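Local coordinates for CRISPR-associated endonuclease Cas9 (Campylobacter jejuni subsp. jejuni serotype O:2, PDB 5X2H), which uses a guide RNA to recognise complementary invading DNA and cuts both of its strands in bacterial adaptive immunity, at residues L30-V35 / L473-K478; S106-R111 / N189-K194; P412-G417 / D421-E426; V698-M703 / K708-K713. One frame throughout, in Å; residues are numbered along the deposited sequence.

Contact 1: residues L30-V35 / L473-K478; sequences LKDCGV and LKKYGK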
# COMPACT_ATOMS: atom_id res chain seq x y z
N LEU A 30 0.18 -37.99 17.25
CA LEU A 30 -0.55 -36.90 16.61
C LEU A 30 -1.95 -36.78 17.21
O LEU A 30 -2.71 -37.75 17.23
CB LEU A 30 -0.63 -37.13 15.10
CG LEU A 30 -1.21 -35.97 14.29
CD1 LEU A 30 -0.41 -34.70 14.53
CD2 LEU A 30 -1.24 -36.32 12.81
N LYS A 31 -2.28 -35.59 17.71
CA LYS A 31 -3.52 -35.36 18.44
C LYS A 31 -4.54 -34.54 17.67
O LYS A 31 -5.74 -34.80 17.79
CB LYS A 31 -3.21 -34.66 19.77
CG LYS A 31 -2.14 -35.35 20.61
CD LYS A 31 -2.69 -36.57 21.34
CE LYS A 31 -3.58 -36.15 22.51
NZ LYS A 31 -3.94 -37.31 23.38
N ASP A 32 -4.11 -33.55 16.89
CA ASP A 32 -5.05 -32.67 16.22
C ASP A 32 -4.41 -32.13 14.94
O ASP A 32 -3.19 -32.02 14.84
CB ASP A 32 -5.47 -31.52 17.14
CG ASP A 32 -6.84 -30.96 16.79
OD1 ASP A 32 -7.37 -31.31 15.72
OD2 ASP A 32 -7.38 -30.17 17.59
N CYS A 33 -5.27 -31.78 13.98
CA CYS A 33 -4.83 -31.28 12.68
C CYS A 33 -5.81 -30.24 12.18
O CYS A 33 -6.98 -30.21 12.59
CB CYS A 33 -4.71 -32.42 11.66
SG CYS A 33 -3.06 -33.09 11.46
N GLY A 34 -5.34 -29.39 11.28
CA GLY A 34 -6.21 -28.37 10.71
C GLY A 34 -5.48 -27.51 9.70
O GLY A 34 -4.25 -27.49 9.64
N VAL A 35 -6.28 -26.82 8.89
CA VAL A 35 -5.79 -25.86 7.90
C VAL A 35 -6.64 -24.60 7.99
O VAL A 35 -7.88 -24.69 8.00
CB VAL A 35 -5.82 -26.42 6.47
CG1 VAL A 35 -5.13 -25.46 5.51
CG2 VAL A 35 -5.18 -27.79 6.40
N LEU A 473 -3.55 -22.72 22.20
CA LEU A 473 -3.15 -22.55 23.59
C LEU A 473 -4.36 -22.56 24.51
O LEU A 473 -4.31 -23.12 25.61
CB LEU A 473 -2.35 -21.25 23.75
CG LEU A 473 -0.99 -21.20 23.06
CD1 LEU A 473 -0.37 -19.81 23.18
CD2 LEU A 473 -0.05 -22.26 23.63
N LYS A 474 -5.46 -21.94 24.08
CA LYS A 474 -6.67 -21.95 24.90
C LYS A 474 -7.28 -23.34 24.98
O LYS A 474 -7.88 -23.70 26.00
CB LYS A 474 -7.70 -20.96 24.34
CG LYS A 474 -8.78 -20.58 25.34
CD LYS A 474 -10.18 -20.70 24.75
CE LYS A 474 -10.46 -19.60 23.74
NZ LYS A 474 -10.56 -18.26 24.37
N LYS A 475 -7.12 -24.15 23.93
CA LYS A 475 -7.77 -25.45 23.89
C LYS A 475 -6.98 -26.51 24.66
O LYS A 475 -7.58 -27.37 25.32
CB LYS A 475 -7.98 -25.89 22.44
CG LYS A 475 -8.91 -27.09 22.25
CD LYS A 475 -9.00 -27.49 20.78
CE LYS A 475 -9.91 -28.69 20.56
NZ LYS A 475 -11.35 -28.32 20.49
N TYR A 476 -5.65 -26.47 24.58
CA TYR A 476 -4.82 -27.53 25.16
C TYR A 476 -3.84 -27.06 26.22
O TYR A 476 -3.22 -27.91 26.87
CB TYR A 476 -4.03 -28.25 24.05
CG TYR A 476 -4.89 -28.83 22.95
CD1 TYR A 476 -5.62 -29.99 23.15
CD2 TYR A 476 -4.96 -28.22 21.71
CE1 TYR A 476 -6.40 -30.53 22.14
CE2 TYR A 476 -5.74 -28.74 20.70
CZ TYR A 476 -6.46 -29.90 20.92
OH TYR A 476 -7.23 -30.43 19.91
N GLY A 477 -3.67 -25.76 26.42
CA GLY A 477 -2.75 -25.27 27.43
C GLY A 477 -1.33 -25.12 26.90
O GLY A 477 -1.05 -25.26 25.71
N LYS A 478 -0.42 -24.84 27.84
CA LYS A 478 0.97 -24.56 27.48
C LYS A 478 1.62 -25.76 26.80
O LYS A 478 1.24 -26.91 27.00
CB LYS A 478 1.77 -24.18 28.73
CG LYS A 478 1.46 -22.80 29.30
CD LYS A 478 2.40 -22.49 30.45
CE LYS A 478 2.05 -21.17 31.13
NZ LYS A 478 2.17 -20.01 30.21
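The ring of Tyr476 meets Asp32 at its edge: carboxylate oxygen OD2 lies near the plane of the ring, beyond the phenol OH, while one face is partly covered by CG of the preceding Lys475, 3.9 Å above the plane and shifted toward the rim. Phe24 also meets this ring, its plane inclined to it. The setting is the RNase H-like RuvC domain. Asp32 lies on strand 29-37, an outermost strand of the mixed five-stranded sheet, and Tyr476 closes the helix 456-476 that leads into the inner strand 481-485. A classic beta bulge shapes the strand here, since Lys31 and Asp32 both face Phe24 on strand 19-26.

Across the contact the carboxylate stands almost perpendicular to the ring, the two planes 86° apart. With CG opposite its own carbonyl carbon (chi1 -56°), the tyrosine carries its hydroxyl out to the strand, and OH donates to Asp32 OD2. The modelled OH to OD2 separation of 2.3 Å is too short for an ordinary hydrogen bond, so the bond is plausible but its length doubtful.

Lys475 reaches the same carboxylate oxygen merely with its aliphatic chain, CE lying 4.2 Å from Asp32 OD2; its ammonium group forms a salt bridge with Glu821 instead. Any effect of this charge on the aspartate is therefore probably modest. The other oxygen of Asp32 turns back on the strand, OD1 accepting from Cys33 N at 2.8 Å on its anti side, 30° out of the carboxylate plane.

Contact 2: residues S106-R111 / N189-K194; sequences SPYELR and NVRNKK. With nucleotides of chain B.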
# COMPACT_ATOMS: atom_id res chain seq x y z
N SER A 106 -9.76 29.16 -29.66
CA SER A 106 -9.01 28.24 -28.82
C SER A 106 -7.96 28.98 -28.00
O SER A 106 -7.47 30.04 -28.41
CB SER A 106 -8.33 27.18 -29.68
OG SER A 106 -7.25 27.74 -30.41
N PRO A 107 -7.58 28.45 -26.84
CA PRO A 107 -6.48 29.07 -26.08
C PRO A 107 -5.15 29.01 -26.80
O PRO A 107 -4.28 29.85 -26.54
CB PRO A 107 -6.45 28.25 -24.77
CG PRO A 107 -7.76 27.54 -24.71
CD PRO A 107 -8.15 27.28 -26.14
N TYR A 108 -4.96 28.04 -27.70
CA TYR A 108 -3.72 27.97 -28.45
C TYR A 108 -3.59 29.15 -29.41
O TYR A 108 -2.49 29.68 -29.61
CB TYR A 108 -3.64 26.65 -29.21
CG TYR A 108 -3.70 25.45 -28.30
CD1 TYR A 108 -2.58 25.04 -27.58
CD2 TYR A 108 -4.87 24.72 -28.15
CE1 TYR A 108 -2.63 23.95 -26.74
CE2 TYR A 108 -4.93 23.62 -27.31
CZ TYR A 108 -3.81 23.24 -26.61
OH TYR A 108 -3.87 22.15 -25.77
N GLU A 109 -4.70 29.59 -30.00
CA GLU A 109 -4.65 30.78 -30.84
C GLU A 109 -4.54 32.04 -29.99
O GLU A 109 -3.82 32.98 -30.36
CB GLU A 109 -5.89 30.85 -31.74
CG GLU A 109 -5.92 32.11 -32.61
CD GLU A 109 -6.92 32.02 -33.74
OE1 GLU A 109 -7.80 31.13 -33.70
OE2 GLU A 109 -6.83 32.84 -34.68
N LEU A 110 -5.24 32.08 -28.85
CA LEU A 110 -5.13 33.23 -27.96
C LEU A 110 -3.71 33.39 -27.45
O LEU A 110 -3.21 34.51 -27.31
CB LEU A 110 -6.11 33.08 -26.79
CG LEU A 110 -7.60 33.19 -27.11
CD1 LEU A 110 -8.40 33.14 -25.83
CD2 LEU A 110 -7.90 34.46 -27.89
N ARG A 111 -3.03 32.27 -27.16
CA ARG A 111 -1.66 32.34 -26.67
C ARG A 111 -0.67 32.74 -27.75
O ARG A 111 0.42 33.23 -27.43
CB ARG A 111 -1.26 30.99 -26.06
CG ARG A 111 -1.85 30.75 -24.68
CD ARG A 111 -1.90 29.27 -24.32
NE ARG A 111 -0.57 28.67 -24.23
CZ ARG A 111 -0.35 27.39 -23.97
NH1 ARG A 111 -1.37 26.56 -23.78
NH2 ARG A 111 0.89 26.93 -23.90
N ASN A 189 -3.26 15.72 -33.13
CA ASN A 189 -3.51 15.95 -31.71
C ASN A 189 -2.53 16.98 -31.14
O ASN A 189 -1.34 16.93 -31.44
CB ASN A 189 -3.42 14.65 -30.93
CG ASN A 189 -2.09 13.94 -31.12
OD1 ASN A 189 -1.64 13.73 -32.24
ND2 ASN A 189 -1.45 13.58 -30.01
N VAL A 190 -3.05 17.90 -30.34
CA VAL A 190 -2.22 18.74 -29.49
C VAL A 190 -2.03 18.11 -28.13
O VAL A 190 -0.91 17.98 -27.63
CB VAL A 190 -2.82 20.16 -29.38
CG1 VAL A 190 -1.86 21.07 -28.65
CG2 VAL A 190 -3.16 20.71 -30.75
N ARG A 191 -3.14 17.73 -27.50
CA ARG A 191 -3.10 16.93 -26.30
C ARG A 191 -2.53 15.55 -26.60
O ARG A 191 -2.50 15.10 -27.75
CB ARG A 191 -4.51 16.78 -25.71
CG ARG A 191 -5.22 18.10 -25.43
CD ARG A 191 -4.76 18.70 -24.12
NE ARG A 191 -4.93 17.78 -23.00
CZ ARG A 191 -6.03 17.69 -22.26
NH1 ARG A 191 -7.07 18.47 -22.51
NH2 ARG A 191 -6.09 16.82 -21.26
N ASN A 192 -2.06 14.88 -25.56
CA ASN A 192 -1.63 13.50 -25.72
C ASN A 192 -2.84 12.60 -25.96
O ASN A 192 -3.95 12.88 -25.50
CB ASN A 192 -0.85 13.03 -24.50
CG ASN A 192 0.61 13.45 -24.54
OD1 ASN A 192 1.22 13.51 -25.61
ND2 ASN A 192 1.18 13.75 -23.38
N LYS A 193 -2.61 11.52 -26.69
CA LYS A 193 -3.67 10.56 -27.01
C LYS A 193 -3.18 9.15 -26.73
O LYS A 193 -2.01 8.84 -26.95
CB LYS A 193 -4.11 10.67 -28.48
CG LYS A 193 -4.60 12.03 -28.90
CD LYS A 193 -5.90 12.41 -28.20
CE LYS A 193 -6.38 13.78 -28.66
NZ LYS A 193 -7.57 14.25 -27.89
N LYS A 194 -4.09 8.32 -26.22
CA LYS A 194 -3.95 6.87 -26.15
C LYS A 194 -2.54 6.38 -25.84
O LYS A 194 -1.81 5.95 -26.74
CB LYS A 194 -4.40 6.25 -27.47
P C B 20 -2.61 15.24 -21.68
OP1 C B 20 -2.63 16.10 -22.89
OP2 C B 20 -3.53 15.53 -20.56
O5' C B 20 -2.86 13.74 -22.18
C5' C B 20 -4.11 13.10 -22.03
C4' C B 20 -3.93 11.61 -21.93
O4' C B 20 -3.56 11.26 -20.57
C3' C B 20 -5.14 10.74 -22.22
O3' C B 20 -5.33 10.53 -23.61
C2' C B 20 -4.83 9.46 -21.46
O2' C B 20 -3.93 8.65 -22.21
C1' C B 20 -4.08 9.99 -20.24
N1 C B 20 -4.95 10.14 -19.04
C2 C B 20 -5.45 8.99 -18.42
O2 C B 20 -5.16 7.87 -18.88
N3 C B 20 -6.24 9.11 -17.34
C4 C B 20 -6.53 10.32 -16.85
N4 C B 20 -7.31 10.38 -15.77
C5 C B 20 -6.03 11.52 -17.46
C6 C B 20 -5.25 11.38 -18.54
P U B 43 -6.92 17.77 -29.32
OP1 U B 43 -5.48 17.92 -28.98
OP2 U B 43 -7.71 16.68 -28.70
O5' U B 43 -7.66 19.14 -28.97
C5' U B 43 -7.19 20.36 -29.51
C4' U B 43 -8.08 21.51 -29.10
O4' U B 43 -9.34 21.45 -29.82
C3' U B 43 -8.49 21.53 -27.64
O3' U B 43 -7.48 22.01 -26.77
C2' U B 43 -9.73 22.41 -27.68
O2' U B 43 -9.37 23.78 -27.83
C1' U B 43 -10.37 21.95 -28.99
N1 U B 43 -11.37 20.87 -28.76
C2 U B 43 -12.60 21.25 -28.27
O2 U B 43 -12.89 22.41 -28.03
N3 U B 43 -13.49 20.22 -28.07
C4 U B 43 -13.27 18.88 -28.30
O4 U B 43 -14.17 18.07 -28.08
C5 U B 43 -11.96 18.57 -28.81
C6 U B 43 -11.08 19.55 -29.01
P A B 44 -7.48 21.61 -25.21
OP1 A B 44 -6.18 22.05 -24.64
OP2 A B 44 -7.89 20.20 -25.05
O5' A B 44 -8.62 22.52 -24.59
C5' A B 44 -8.59 23.94 -24.73
C4' A B 44 -9.91 24.56 -24.34
O4' A B 44 -10.97 24.05 -25.19
C3' A B 44 -10.38 24.26 -22.93
O3' A B 44 -9.77 25.10 -21.98
C2' A B 44 -11.89 24.44 -23.03
O2' A B 44 -12.24 25.82 -22.95
C1' A B 44 -12.17 23.96 -24.46
N9 A B 44 -12.66 22.56 -24.51
C8 A B 44 -11.95 21.43 -24.84
N7 A B 44 -12.66 20.33 -24.81
C5 A B 44 -13.93 20.76 -24.44
C6 A B 44 -15.15 20.08 -24.24
N6 A B 44 -15.29 18.76 -24.38
N1 A B 44 -16.22 20.81 -23.88
C2 A B 44 -16.08 22.14 -23.74
N3 A B 44 -15.00 22.89 -23.90
C4 A B 44 -13.94 22.14 -24.26
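The run from Asn189 to Lys194 meets Tyr108 through two residues, Val190 and Arg191, and binds RNA along most of its length. Asn189 first braces the backbone from within, its ND2 donating to Arg191 O in the carbonyl plane. Val190 follows and supplies the apolar contact: methyl CG1 lies 3.5 Å from Tyr108 CE1, approaching the ring obliquely. The tyrosine points past this methyl, and its OH donates to A44 OP1 of chain B (2.6 Å), with U43 O3' of chain B at the ring edge.

The amides of Val190 and Arg191 converge on a single oxygen, U43 OP1 of chain B, each at 2.8 Å. The Arg191 side chain then bends at chi2 and chi3 (-81° and -55°), which brings its guanidinium between two phosphates. NE and NH2 grip C20 OP1 and OP2 of chain B, NE at 2.9 Å, whereas NH1 reaches A44 OP2 of chain B at 3.2 Å; CD meanwhile rests 3.9 Å from Tyr108 OH. Asn192 N adds a second donor to C20 OP1, and Lys193 NZ returns to U43 OP2 of chain B at 2.6 Å.

Helix 107-113, which brings the tyrosine, is N-capped by Ser106 OG. A tyrosine hydroxyl from a helix, with amides and basic side chains from an irregular loop, makes a phosphate-binding site; these bonds end on phosphate oxygens, consistent with recognition of guide RNA backbone shape.

Contact 3: residues P412-G417 / D421-E426; sequences PLMLEG and DEACNE. With nucleotides of chain C.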
# COMPACT_ATOMS: atom_id res chain seq x y z
N PRO A 412 32.81 8.57 22.35
CA PRO A 412 34.00 8.95 23.12
C PRO A 412 34.93 7.78 23.41
O PRO A 412 36.15 7.96 23.39
CB PRO A 412 33.41 9.54 24.41
CG PRO A 412 32.07 10.01 24.02
CD PRO A 412 31.57 9.02 23.01
N LEU A 413 34.38 6.59 23.67
CA LEU A 413 35.23 5.44 23.93
C LEU A 413 35.92 4.96 22.66
O LEU A 413 37.08 4.55 22.69
CB LEU A 413 34.42 4.31 24.56
CG LEU A 413 33.72 4.62 25.89
CD1 LEU A 413 33.11 3.35 26.46
CD2 LEU A 413 34.68 5.25 26.88
N MET A 414 35.21 5.01 21.53
CA MET A 414 35.83 4.64 20.26
C MET A 414 36.88 5.66 19.84
O MET A 414 37.83 5.31 19.13
CB MET A 414 34.76 4.49 19.18
CG MET A 414 33.73 3.40 19.47
SD MET A 414 32.56 3.14 18.12
CE MET A 414 33.62 2.44 16.86
N LEU A 415 36.72 6.92 20.25
CA LEU A 415 37.76 7.91 20.02
C LEU A 415 39.07 7.50 20.68
O LEU A 415 40.15 7.79 20.15
CB LEU A 415 37.31 9.28 20.54
CG LEU A 415 37.02 10.35 19.49
CD1 LEU A 415 35.92 11.28 19.99
CD2 LEU A 415 38.27 11.14 19.17
N GLU A 416 39.00 6.81 21.82
CA GLU A 416 40.18 6.27 22.48
C GLU A 416 40.70 5.01 21.82
O GLU A 416 41.61 4.37 22.36
CB GLU A 416 39.86 5.99 23.96
CG GLU A 416 39.29 7.19 24.70
CD GLU A 416 38.63 6.81 26.01
OE1 GLU A 416 38.61 5.60 26.34
OE2 GLU A 416 38.13 7.71 26.71
N GLY A 417 40.15 4.63 20.67
CA GLY A 417 40.62 3.46 19.94
C GLY A 417 39.91 2.17 20.26
O GLY A 417 40.37 1.11 19.83
N ASP A 421 32.07 -3.10 20.15
CA ASP A 421 31.61 -4.02 21.18
C ASP A 421 32.28 -3.71 22.52
O ASP A 421 31.64 -3.82 23.57
CB ASP A 421 31.88 -5.47 20.77
CG ASP A 421 33.34 -5.85 20.87
OD1 ASP A 421 34.17 -5.23 20.18
OD2 ASP A 421 33.67 -6.76 21.66
N GLU A 422 33.56 -3.32 22.50
CA GLU A 422 34.24 -2.98 23.74
C GLU A 422 33.62 -1.75 24.39
O GLU A 422 33.49 -1.69 25.62
CB GLU A 422 35.73 -2.75 23.49
CG GLU A 422 36.44 -3.89 22.80
CD GLU A 422 37.89 -3.56 22.50
OE1 GLU A 422 38.79 -4.25 23.04
OE2 GLU A 422 38.14 -2.61 21.73
N ALA A 423 33.22 -0.77 23.58
CA ALA A 423 32.56 0.41 24.12
C ALA A 423 31.21 0.05 24.73
O ALA A 423 30.86 0.55 25.81
CB ALA A 423 32.40 1.47 23.03
N CYS A 424 30.45 -0.82 24.07
CA CYS A 424 29.15 -1.21 24.59
C CYS A 424 29.28 -2.02 25.88
O CYS A 424 28.48 -1.86 26.80
CB CYS A 424 28.37 -2.00 23.53
SG CYS A 424 27.92 -1.04 22.06
N ASN A 425 30.29 -2.88 25.96
CA ASN A 425 30.47 -3.67 27.18
C ASN A 425 30.93 -2.80 28.34
O ASN A 425 30.51 -3.00 29.48
CB ASN A 425 31.46 -4.81 26.93
CG ASN A 425 31.49 -5.80 28.08
OD1 ASN A 425 32.46 -5.87 28.83
ND2 ASN A 425 30.42 -6.57 28.23
N GLU A 426 31.80 -1.82 28.07
CA GLU A 426 32.25 -0.92 29.13
C GLU A 426 31.12 -0.03 29.62
O GLU A 426 31.06 0.30 30.82
CB GLU A 426 33.43 -0.08 28.64
CG GLU A 426 33.86 1.01 29.61
CD GLU A 426 35.17 1.65 29.22
OE1 GLU A 426 35.89 1.08 28.38
OE2 GLU A 426 35.48 2.73 29.76
P DC C 27 38.03 -8.02 16.31
OP1 DC C 27 39.34 -7.86 16.97
OP2 DC C 27 37.76 -9.21 15.46
O5' DC C 27 36.88 -7.95 17.42
C5' DC C 27 35.94 -9.00 17.54
C4' DC C 27 34.72 -8.54 18.30
O4' DC C 27 33.80 -7.89 17.39
C3' DC C 27 33.92 -9.64 18.96
O3' DC C 27 34.44 -9.90 20.26
C2' DC C 27 32.53 -9.04 19.02
C1' DC C 27 32.47 -8.28 17.69
N1 DC C 27 31.94 -9.10 16.56
C2 DC C 27 30.57 -9.38 16.49
O2 DC C 27 29.81 -8.94 17.37
N3 DC C 27 30.10 -10.13 15.46
C4 DC C 27 30.95 -10.59 14.53
N4 DC C 27 30.45 -11.32 13.53
C5 DC C 27 32.35 -10.31 14.59
C6 DC C 27 32.79 -9.57 15.61
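Apolar packing dominates where Leu413 meets Ala423, the point at which the CA atoms of the two segments come nearest. The consecutive helices 404-415 and 420-427, joined by a tight turn, form a helical hairpin in the mainly helical recognition lobe of Cas9. Leu413 CB and Ala423 CB stand 3.8 Å apart, and the leucine reaches past the small alanine onto the other backbone, CD1 ending 3.7 Å from Ala423 O. Met414 CG adds a looser touch, 4.3 Å from Ala423 CB, before its chain packs on helix 266-288.

Between apolar and polar groups, the same leucine lies against the extended chain of Glu426, the two side chains crossing at a slant. CD1 touches the carboxylate carbon CD at 3.8 Å, and CD2 lies 3.9 Å from Glu426 OE2.

Among charged groups, Lys418 in the turn forms a salt bridge with Glu426 OE1, and its long, weak ion pair with Glu416 OE1 may soften the like charges of Glu416 OE1 and Glu426 OE2, 5.5 Å apart. Separately, Asp421 OD2 approaches the DNA sugar, 3.5 Å from DC27 O3' of chain C.

With no hydrogen bond between the segments, cohesion rests on apolar fit, while the lysine holds the glutamate whose carboxylate lies over the leucine methyls.

Contact 4: residues V698-M703 / K708-K713; sequences VPIYTM and KVLPNK. With nucleotides of chain D.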
# COMPACT_ATOMS: atom_id res chain seq x y z
N VAL A 698 -31.66 -10.25 -0.07
CA VAL A 698 -31.47 -8.82 -0.28
C VAL A 698 -29.97 -8.59 -0.48
O VAL A 698 -29.19 -8.77 0.46
CB VAL A 698 -32.01 -8.00 0.89
CG1 VAL A 698 -31.73 -6.51 0.68
CG2 VAL A 698 -33.50 -8.24 1.07
N PRO A 699 -29.53 -8.20 -1.68
CA PRO A 699 -28.10 -7.96 -1.89
C PRO A 699 -27.69 -6.60 -1.35
O PRO A 699 -28.42 -5.61 -1.50
CB PRO A 699 -27.96 -8.03 -3.41
CG PRO A 699 -29.29 -7.56 -3.92
CD PRO A 699 -30.33 -7.94 -2.89
N ILE A 700 -26.52 -6.56 -0.72
CA ILE A 700 -26.02 -5.36 -0.05
C ILE A 700 -24.61 -5.07 -0.56
O ILE A 700 -23.71 -5.91 -0.41
CB ILE A 700 -26.02 -5.52 1.48
CG1 ILE A 700 -27.44 -5.83 1.97
CG2 ILE A 700 -25.48 -4.27 2.15
CD1 ILE A 700 -27.55 -5.97 3.47
N TYR A 701 -24.43 -3.90 -1.16
CA TYR A 701 -23.19 -3.52 -1.84
C TYR A 701 -22.44 -2.45 -1.05
O TYR A 701 -22.97 -1.84 -0.11
CB TYR A 701 -23.49 -3.03 -3.26
CG TYR A 701 -24.24 -4.04 -4.11
CD1 TYR A 701 -25.63 -4.13 -4.07
CD2 TYR A 701 -23.55 -4.91 -4.95
CE1 TYR A 701 -26.31 -5.05 -4.85
CE2 TYR A 701 -24.22 -5.83 -5.73
CZ TYR A 701 -25.60 -5.90 -5.67
OH TYR A 701 -26.27 -6.81 -6.45
N THR A 702 -21.19 -2.23 -1.44
CA THR A 702 -20.37 -1.23 -0.77
C THR A 702 -21.02 0.15 -0.82
O THR A 702 -20.94 0.92 0.14
CB THR A 702 -18.98 -1.18 -1.40
OG1 THR A 702 -19.11 -1.08 -2.83
CG2 THR A 702 -18.18 -2.42 -1.05
N MET A 703 -21.66 0.48 -1.95
CA MET A 703 -22.34 1.76 -2.06
C MET A 703 -23.45 1.89 -1.02
O MET A 703 -23.66 2.98 -0.46
CB MET A 703 -22.89 1.95 -3.47
CG MET A 703 -23.69 3.23 -3.63
SD MET A 703 -22.75 4.70 -3.18
CE MET A 703 -21.82 4.99 -4.68
N LYS A 708 -25.39 4.56 3.95
CA LYS A 708 -25.95 4.28 5.27
C LYS A 708 -27.45 3.98 5.20
O LYS A 708 -28.19 4.24 6.15
CB LYS A 708 -25.67 5.43 6.25
CG LYS A 708 -24.20 5.63 6.55
CD LYS A 708 -23.59 4.38 7.16
CE LYS A 708 -22.11 4.54 7.42
NZ LYS A 708 -21.33 4.67 6.16
N VAL A 709 -27.89 3.41 4.08
CA VAL A 709 -29.28 3.01 3.89
C VAL A 709 -29.30 1.50 3.69
O VAL A 709 -28.70 0.99 2.74
CB VAL A 709 -29.94 3.73 2.71
CG1 VAL A 709 -31.35 3.21 2.49
CG2 VAL A 709 -29.95 5.24 2.95
N LEU A 710 -29.98 0.80 4.58
CA LEU A 710 -30.06 -0.66 4.49
C LEU A 710 -31.16 -1.05 3.50
O LEU A 710 -32.33 -0.74 3.75
CB LEU A 710 -30.33 -1.27 5.86
CG LEU A 710 -30.25 -2.79 5.94
CD1 LEU A 710 -28.82 -3.27 5.73
CD2 LEU A 710 -30.79 -3.28 7.28
N PRO A 711 -30.83 -1.70 2.39
CA PRO A 711 -31.87 -2.11 1.45
C PRO A 711 -32.83 -3.10 2.09
O PRO A 711 -32.46 -3.85 3.00
CB PRO A 711 -31.09 -2.75 0.29
CG PRO A 711 -29.67 -2.26 0.46
CD PRO A 711 -29.48 -2.07 1.93
N ASN A 712 -34.08 -3.09 1.62
CA ASN A 712 -35.11 -3.93 2.22
C ASN A 712 -35.98 -4.64 1.17
O ASN A 712 -37.10 -5.05 1.49
CB ASN A 712 -36.00 -3.11 3.15
CG ASN A 712 -36.70 -3.96 4.19
OD1 ASN A 712 -36.16 -4.95 4.67
ND2 ASN A 712 -37.93 -3.58 4.53
N LYS A 713 -35.50 -4.79 -0.06
CA LYS A 713 -36.25 -5.44 -1.11
C LYS A 713 -35.47 -6.65 -1.62
O LYS A 713 -34.29 -6.53 -1.96
CB LYS A 713 -36.55 -4.48 -2.26
CG LYS A 713 -37.56 -3.40 -1.90
CD LYS A 713 -37.96 -2.59 -3.12
CE LYS A 713 -39.08 -1.61 -2.79
NZ LYS A 713 -39.54 -0.87 -4.00
P DA D 4 -24.40 -6.70 -9.53
OP1 DA D 4 -24.81 -5.28 -9.61
OP2 DA D 4 -24.95 -7.60 -8.49
O5' DA D 4 -24.69 -7.41 -10.92
C5' DA D 4 -24.19 -6.86 -12.13
C4' DA D 4 -24.59 -7.73 -13.29
O4' DA D 4 -23.64 -8.84 -13.42
C3' DA D 4 -25.97 -8.40 -13.14
O3' DA D 4 -26.61 -8.46 -14.39
C2' DA D 4 -25.60 -9.79 -12.66
C1' DA D 4 -24.39 -10.02 -13.54
N9 DA D 4 -23.58 -11.18 -13.18
C8 DA D 4 -23.49 -11.79 -11.96
N7 DA D 4 -22.72 -12.85 -11.96
C5 DA D 4 -22.29 -12.95 -13.28
C6 DA D 4 -21.45 -13.87 -13.94
N6 DA D 4 -20.87 -14.91 -13.33
N1 DA D 4 -21.23 -13.68 -15.26
C2 DA D 4 -21.82 -12.64 -15.86
N3 DA D 4 -22.63 -11.72 -15.35
C4 DA D 4 -22.82 -11.94 -14.04
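Pro711 forms the bump of this contact, its ring set into the hollow between Val698 and Ile700, two residues of one strand. At one wall, Pro711 CB meets Val698 CG1 at 3.8 Å; at the other, Pro711 CD lies 4.3 Å from Ile700 CG1. The floor is backbone, for Pro711 CG points over Pro699 O at 4.1 Å. Val698 is in turn a forked knob: CG1 presses on Pro711 O at 3.6 Å, and CG2 fits equally close to Lys713 O, also 3.6 Å. Pro711 O also accepts a hydrogen bond from Arg830.

Strand 695-700, at one edge of a three-stranded antiparallel sheet, passes into helix 702-707 with Tyr701 at the N-cap position, and a Schellman motif at Lys708 ends that helix, letting residues 709-713 run back beside the strand they left.

Farther along the groove the fit passes to methyl groups. An extended Ile700 side chain (chi2 -178°) carries CD1 clear of the backbone to Leu710 CD1, 3.7 Å away, and both residues also pack on Arg683 of the neighbouring strand. Tyr701 takes a different direction from this seam and reaches the bound DNA: its OH donates to DA4 OP2 of chain D at 2.6 Å, the oxygen lying at the ring edge, near its plane.

In the fold
The four contacts lie far apart, and three of them touch nucleic acid. Contact 1 belongs to the RuvC sheet, whose strands also carry the predicted metal ligands Asp14 and Glu485; it lies away from these sites, although Val35 packs on His558, another predicted ligand. Its centre is about 69 Å from that of contact 2, across the centre of the chain, and about 7 Å separates its nearest atom from nucleic acid. Contacts 2, 3 and 4 touch RNA or DNA on three different chains. The centres of contacts 3 and 4 are about 67 Å apart, those of contacts 2 and 4 about 45 Å. Helices 420-427 and 456-476, carrying one segment each of contacts 3 and 1, follow each other in the chain.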